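Helix-turn-helix transcriptional regulator (PDB 5XHX) probably regulates transcription by binding DNA as a LuxR-family quorum-sensing regulator, this chain being its ligand-binding domain without the DNA-binding helix-turn-helix part. Local coordinates at residues Phe39-Asn44 against Ser149-Glu154; Leu99-Asp104 against Val125-Gln130. One frame throughout, in Å; residues are numbered along the deposited sequence.

Interaction 1: Phe39-Asn44 against Ser149-Glu154; sequences FAPVDN and SRFGAE
An inverse gamma turn centred on Pro41 meets the Phe151 ring and Ser149, at the surface where the loop entering strand 44-50 passes the one leaving strand 140-147. The ring leads with one corner: CE1 lies 4.1 Å from Ala40 CB, which abuts the rim of the ring, and 4.2 Å from Pro41 CD. The side chains of Pro41 and Phe151 run antiparallel alongside each other, the backbone O of Pro41 coming obliquely to CE1 at 3.9 Å, while Val42 CG2 adds a looser apolar touch at 4.5 Å. Phe151 reaches this loop because its CG stands anti to its own carbonyl carbon (chi1 -65°). The two loops flank neighbouring antiparallel strands of the five-stranded sheet, and Asp43 and Asn44 together lie opposite Gly146 in a classic beta bulge; Gly152 then occupies the N-cap position of helix 153-173. On the polar side a water bridges the segments, donating a hydrogen bond to Asp43 OD2 (2.6 Å) and sharing another with Ser149 OG (2.6 Å). Ser149 OG also rests 3.9 Å from both CB and CG of Pro41, against the proline ring. Asp43 OD2 takes a further bond from the backbone N of Glu148, so that one carboxylate oxygen is gripped by both water and main chain; Ser147 OG binds Pro41 O.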
loop_
_atom_site.group_PDB
_atom_site.type_symbol
_atom_site.label_atom_id
_atom_site.label_comp_id
_atom_site.label_asym_id
_atom_site.label_seq_id
_atom_site.Cartn_x
_atom_site.Cartn_y
_atom_site.Cartn_z
ATOM N N PHE A 39 -7.806 7.989 -14.867
ATOM C CA PHE A 39 -8.011 9.428 -14.760
ATOM C C PHE A 39 -7.433 10.212 -15.933
ATOM O O PHE A 39 -7.661 11.423 -16.015
ATOM C CB PHE A 39 -7.377 9.968 -13.464
ATOM C CG PHE A 39 -7.717 9.176 -12.228
ATOM C CD1 PHE A 39 -8.789 9.545 -11.419
ATOM C CD2 PHE A 39 -6.956 8.071 -11.859
ATOM C CE1 PHE A 39 -9.103 8.819 -10.268
ATOM C CE2 PHE A 39 -7.263 7.338 -10.713
ATOM C CZ PHE A 39 -8.337 7.713 -9.916
ATOM N N ALA A 40 -6.684 9.574 -16.829
ATOM C CA ALA A 40 -5.906 10.318 -17.810
ATOM C C ALA A 40 -5.591 9.401 -18.979
ATOM O O ALA A 40 -5.624 8.175 -18.837
ATOM C CB ALA A 40 -4.608 10.865 -17.183
ATOM N N PRO A 41 -5.236 9.995 -20.212
ATOM C CA PRO A 41 -4.898 9.164 -21.390
ATOM C C PRO A 41 -3.467 8.640 -21.357
ATOM O O PRO A 41 -2.593 9.039 -22.133
ATOM C CB PRO A 41 -5.135 10.135 -22.548
ATOM C CG PRO A 41 -4.774 11.458 -21.977
ATOM C CD PRO A 41 -5.298 11.428 -20.559
ATOM N N VAL A 42 -3.219 7.697 -20.455
ATOM C CA VAL A 42 -1.933 7.010 -20.384
ATOM C C VAL A 42 -1.889 5.966 -21.500
ATOM O O VAL A 42 -2.604 4.965 -21.455
ATOM C CB VAL A 42 -1.724 6.362 -19.013
ATOM C CG1 VAL A 42 -0.419 5.560 -18.998
ATOM C CG2 VAL A 42 -1.769 7.427 -17.899
ATOM N N ASP A 43 -1.039 6.190 -22.500
ATOM C CA ASP A 43 -0.905 5.256 -23.610
ATOM C C ASP A 43 0.339 4.391 -23.519
ATOM O O ASP A 43 0.400 3.353 -24.180
ATOM C CB ASP A 43 -0.879 6.011 -24.939
ATOM C CG ASP A 43 -2.165 6.756 -25.199
ATOM O OD1 ASP A 43 -3.232 6.199 -24.883
ATOM O OD2 ASP A 43 -2.103 7.900 -25.695
ATOM N N ASN A 44 1.335 4.805 -22.745
ATOM C CA ASN A 44 2.536 4.012 -22.537
ATOM C C ASN A 44 3.066 4.368 -21.153
ATOM O O ASN A 44 2.636 5.347 -20.536
ATOM C CB ASN A 44 3.573 4.271 -23.646
ATOM C CG ASN A 44 4.437 3.038 -23.961
ATOM O OD1 ASN A 44 4.787 2.258 -23.064
ATOM N ND2 ASN A 44 4.794 2.866 -25.244
ATOM N N SER A 149 -1.759 11.833 -26.899
ATOM C CA SER A 149 -2.316 13.180 -26.848
ATOM C C SER A 149 -1.612 13.981 -25.744
ATOM O O SER A 149 -0.514 13.617 -25.301
ATOM C CB SER A 149 -3.841 13.105 -26.672
ATOM O OG SER A 149 -4.219 12.022 -25.843
ATOM N N ARG A 150 -2.223 15.080 -25.316
ATOM C CA ARG A 150 -1.625 15.950 -24.313
ATOM C C ARG A 150 -2.289 15.739 -22.959
ATOM O O ARG A 150 -3.495 15.493 -22.874
ATOM C CB ARG A 150 -1.734 17.420 -24.725
ATOM C CG ARG A 150 -0.849 17.777 -25.912
ATOM C CD ARG A 150 -1.274 19.065 -26.606
ATOM N NE ARG A 150 -2.607 18.968 -27.208
ATOM C CZ ARG A 150 -2.955 18.121 -28.182
ATOM N NH1 ARG A 150 -2.064 17.286 -28.713
ATOM N NH2 ARG A 150 -4.203 18.120 -28.634
ATOM N N PHE A 151 -1.485 15.812 -21.903
ATOM C CA PHE A 151 -2.015 15.886 -20.550
ATOM C C PHE A 151 -2.366 17.336 -20.271
ATOM O O PHE A 151 -1.488 18.202 -20.328
ATOM C CB PHE A 151 -0.993 15.381 -19.527
ATOM C CG PHE A 151 -0.666 13.921 -19.656
ATOM C CD1 PHE A 151 -1.607 12.951 -19.340
ATOM C CD2 PHE A 151 0.589 13.516 -20.064
ATOM C CE1 PHE A 151 -1.299 11.612 -19.441
ATOM C CE2 PHE A 151 0.908 12.174 -20.164
ATOM C CZ PHE A 151 -0.032 11.222 -19.846
ATOM N N GLY A 152 -3.645 17.611 -20.006
ATOM C CA GLY A 152 -4.088 18.962 -19.725
ATOM C C GLY A 152 -4.031 19.289 -18.238
ATOM O O GLY A 152 -3.687 18.458 -17.399
ATOM N N ALA A 153 -4.388 20.537 -17.922
ATOM C CA ALA A 153 -4.274 21.013 -16.546
ATOM C C ALA A 153 -5.082 20.147 -15.593
ATOM O O ALA A 153 -4.643 19.865 -14.473
ATOM C CB ALA A 153 -4.724 22.469 -16.451
ATOM N N GLU A 154 -6.257 19.692 -16.035
ATOM C CA GLU A 154 -7.094 18.847 -15.196
ATOM C C GLU A 154 -6.409 17.521 -14.884
ATOM O O GLU A 154 -6.522 17.004 -13.769
ATOM C CB GLU A 154 -8.436 18.607 -15.891
ATOM C CG GLU A 154 -9.408 17.785 -15.092
ATOM C CD GLU A 154 -10.748 17.640 -15.809
ATOM O OE1 GLU A 154 -11.081 18.517 -16.639
ATOM O OE2 GLU A 154 -11.454 16.649 -15.542
HETATM O O HOH W 1 -4.197 9.418 -26.185
#

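Interaction 2: Leu99-Asp104 against Val125-Gln130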
loop_
_atom_site.group_PDB
_atom_site.type_symbol
_atom_site.label_atom_id
_atom_site.label_comp_id
_atom_site.label_asym_id
_atom_site.label_seq_id
_atom_site.Cartn_x
_atom_site.Cartn_y
_atom_site.Cartn_z
ATOM N N LEU A 99 6.584 15.810 -9.357
ATOM C CA LEU A 99 5.780 15.444 -10.515
ATOM C C LEU A 99 6.155 16.390 -11.640
ATOM O O LEU A 99 6.018 17.602 -11.489
ATOM C CB LEU A 99 4.278 15.545 -10.217
ATOM C CG LEU A 99 3.380 15.268 -11.424
ATOM C CD1 LEU A 99 3.475 13.775 -11.892
ATOM C CD2 LEU A 99 1.959 15.658 -11.081
ATOM N N PHE A 100 6.614 15.846 -12.763
ATOM C CA PHE A 100 7.134 16.674 -13.836
ATOM C C PHE A 100 6.347 16.443 -15.121
ATOM O O PHE A 100 6.028 15.308 -15.465
ATOM C CB PHE A 100 8.643 16.407 -14.035
ATOM C CG PHE A 100 9.487 16.828 -12.849
ATOM C CD1 PHE A 100 9.825 18.164 -12.655
ATOM C CD2 PHE A 100 9.903 15.900 -11.921
ATOM C CE1 PHE A 100 10.589 18.554 -11.551
ATOM C CE2 PHE A 100 10.667 16.281 -10.814
ATOM C CZ PHE A 100 11.016 17.599 -10.636
ATOM N N HIS A 101 6.051 17.537 -15.817
ATOM C CA HIS A 101 5.350 17.541 -17.095
ATOM C C HIS A 101 6.323 17.997 -18.180
ATOM O O HIS A 101 7.019 19.003 -18.010
ATOM C CB HIS A 101 4.129 18.472 -17.036
ATOM C CG HIS A 101 3.192 18.337 -18.201
ATOM N ND1 HIS A 101 2.215 19.270 -18.477
ATOM C CD2 HIS A 101 3.075 17.379 -19.154
ATOM C CE1 HIS A 101 1.544 18.899 -19.552
ATOM N NE2 HIS A 101 2.044 17.754 -19.982
ATOM N N LEU A 102 6.359 17.253 -19.287
ATOM C CA LEU A 102 7.339 17.445 -20.359
ATOM C C LEU A 102 7.600 18.914 -20.709
ATOM O O LEU A 102 8.746 19.382 -20.667
ATOM C CB LEU A 102 6.873 16.683 -21.606
ATOM C CG LEU A 102 7.796 16.857 -22.821
ATOM C CD1 LEU A 102 9.173 16.203 -22.538
ATOM C CD2 LEU A 102 7.159 16.274 -24.067
ATOM N N ALA A 103 6.540 19.658 -21.040
ATOM C CA ALA A 103 6.695 21.038 -21.504
ATOM C C ALA A 103 7.427 21.927 -20.504
ATOM O O ALA A 103 8.095 22.885 -20.907
ATOM C CB ALA A 103 5.329 21.645 -21.822
ATOM N N ASP A 104 7.339 21.626 -19.206
ATOM C CA ASP A 104 7.987 22.458 -18.195
ATOM C C ASP A 104 9.500 22.224 -18.066
ATOM O O ASP A 104 10.175 23.033 -17.418
ATOM C CB ASP A 104 7.334 22.224 -16.818
ATOM C CG ASP A 104 5.872 22.695 -16.761
ATOM O OD1 ASP A 104 5.506 23.636 -17.489
ATOM O OD2 ASP A 104 5.093 22.121 -15.969
ATOM N N VAL A 125 5.716 9.386 -27.861
ATOM C CA VAL A 125 4.885 9.860 -28.966
ATOM C C VAL A 125 4.569 11.345 -28.820
ATOM O O VAL A 125 5.042 12.152 -29.624
ATOM C CB VAL A 125 3.596 9.027 -29.133
ATOM C CG1 VAL A 125 2.835 9.481 -30.382
ATOM C CG2 VAL A 125 3.930 7.545 -29.227
ATOM N N THR A 126 3.775 11.737 -27.813
ATOM C CA THR A 126 3.386 13.148 -27.763
ATOM C C THR A 126 3.693 13.862 -26.447
ATOM O O THR A 126 4.389 14.883 -26.460
ATOM C CB THR A 126 1.890 13.303 -28.077
ATOM O OG1 THR A 126 1.639 12.884 -29.425
ATOM C CG2 THR A 126 1.466 14.745 -27.929
ATOM N N ASP A 127 3.159 13.378 -25.319
ATOM C CA ASP A 127 3.331 14.058 -24.039
ATOM C C ASP A 127 3.775 13.059 -22.984
ATOM O O ASP A 127 3.620 11.848 -23.139
ATOM C CB ASP A 127 2.031 14.762 -23.587
ATOM C CG ASP A 127 2.284 15.915 -22.614
ATOM O OD1 ASP A 127 3.463 16.235 -22.297
ATOM O OD2 ASP A 127 1.291 16.517 -22.171
ATOM N N GLU A 128 4.326 13.582 -21.892
ATOM C CA GLU A 128 4.851 12.717 -20.850
ATOM C C GLU A 128 4.730 13.415 -19.506
ATOM O O GLU A 128 4.933 14.629 -19.413
ATOM C CB GLU A 128 6.326 12.358 -21.108
ATOM C CG GLU A 128 6.812 11.147 -20.328
ATOM C CD GLU A 128 8.282 10.805 -20.598
ATOM O OE1 GLU A 128 8.889 10.038 -19.796
ATOM O OE2 GLU A 128 8.831 11.319 -21.597
ATOM N N VAL A 129 4.437 12.634 -18.463
ATOM C CA VAL A 129 4.659 13.080 -17.093
ATOM C C VAL A 129 5.451 11.995 -16.396
ATOM O O VAL A 129 5.477 10.845 -16.823
ATOM C CB VAL A 129 3.361 13.361 -16.300
ATOM C CG1 VAL A 129 2.534 14.420 -16.979
ATOM C CG2 VAL A 129 2.561 12.054 -16.110
ATOM N N GLN A 130 6.067 12.369 -15.284
ATOM C CA GLN A 130 6.854 11.422 -14.516
ATOM C C GLN A 130 6.722 11.749 -13.036
ATOM O O GLN A 130 6.885 12.906 -12.643
ATOM C CB GLN A 130 8.321 11.493 -14.963
ATOM C CG GLN A 130 9.214 10.396 -14.485
ATOM C CD GLN A 130 10.594 10.512 -15.104
ATOM O OE1 GLN A 130 10.886 9.891 -16.125
ATOM N NE2 GLN A 130 11.418 11.355 -14.524
HETATM O O HOH W 2 4.060 18.814 -22.138
#
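His101 reaches across to Asp127 where edge strand 98-101 pairs antiparallel with strand 127-134. From CB the side chain extends with CG anti to the backbone N (chi1 -168°), which carries the ring over the neighbouring strand. Val129 CG1 comes in obliquely, 4.2 Å from CG and nearer, at 3.7 Å, to CD2. CD2 also lies, at the ring edge, 3.3 Å from the backbone O of Glu128. At the tip, NE2 donates to Asp127 OD2 over 2.6 Å in a nearly straight bond (174° at the hydrogen). The acceptor lies in the ring plane; OD2 is met on its syn side but from somewhat out of the carboxylate plane, the two planes being 38° apart. CE1 flanks the same oxygen at 3.5 Å. A water over one ring face, towards its rim, donates to Asp127 OD1 and accepts from the backbone N of Ala103. In the backbone ladder, Phe100 and Gln130 form a hydrogen-bonded pair and His101 and Val129 a non-hydrogen-bonded one; Leu102 N then donates to Glu128 O at 3.0 Å, just as the chain turns into helix 102-105. Ile156 of helix 153-173 packs on both His101 and Val129. With a second N-H, from Phe151, also converging on Asp127 OD2, the negative carboxylate would be stabilised, and in turn it probably polarises the imidazole.

The centres of interactions 1 and 2 lie 10 Å apart on the same side of the chain's centre, and they meet directly: the bond from Phe151 N to Asp127 OD2 joins the two, while Phe151 O packs at 3.2 Å against His101 CE1. Along the sequence, 99-104 and 125-130 both fall between 39-44 and 149-154, so the local strand pair is bracketed by the longer-range contact. Strand 140-147 lies between strands 44-50 and 127-134 in the antiparallel sheet, and 149-154 leads from its end into helix 153-173, which packs on residues of both interactions. One short loop thus connects the edge strand pair, the loop before strand 44-50 and the long helix within this ligand-binding domain.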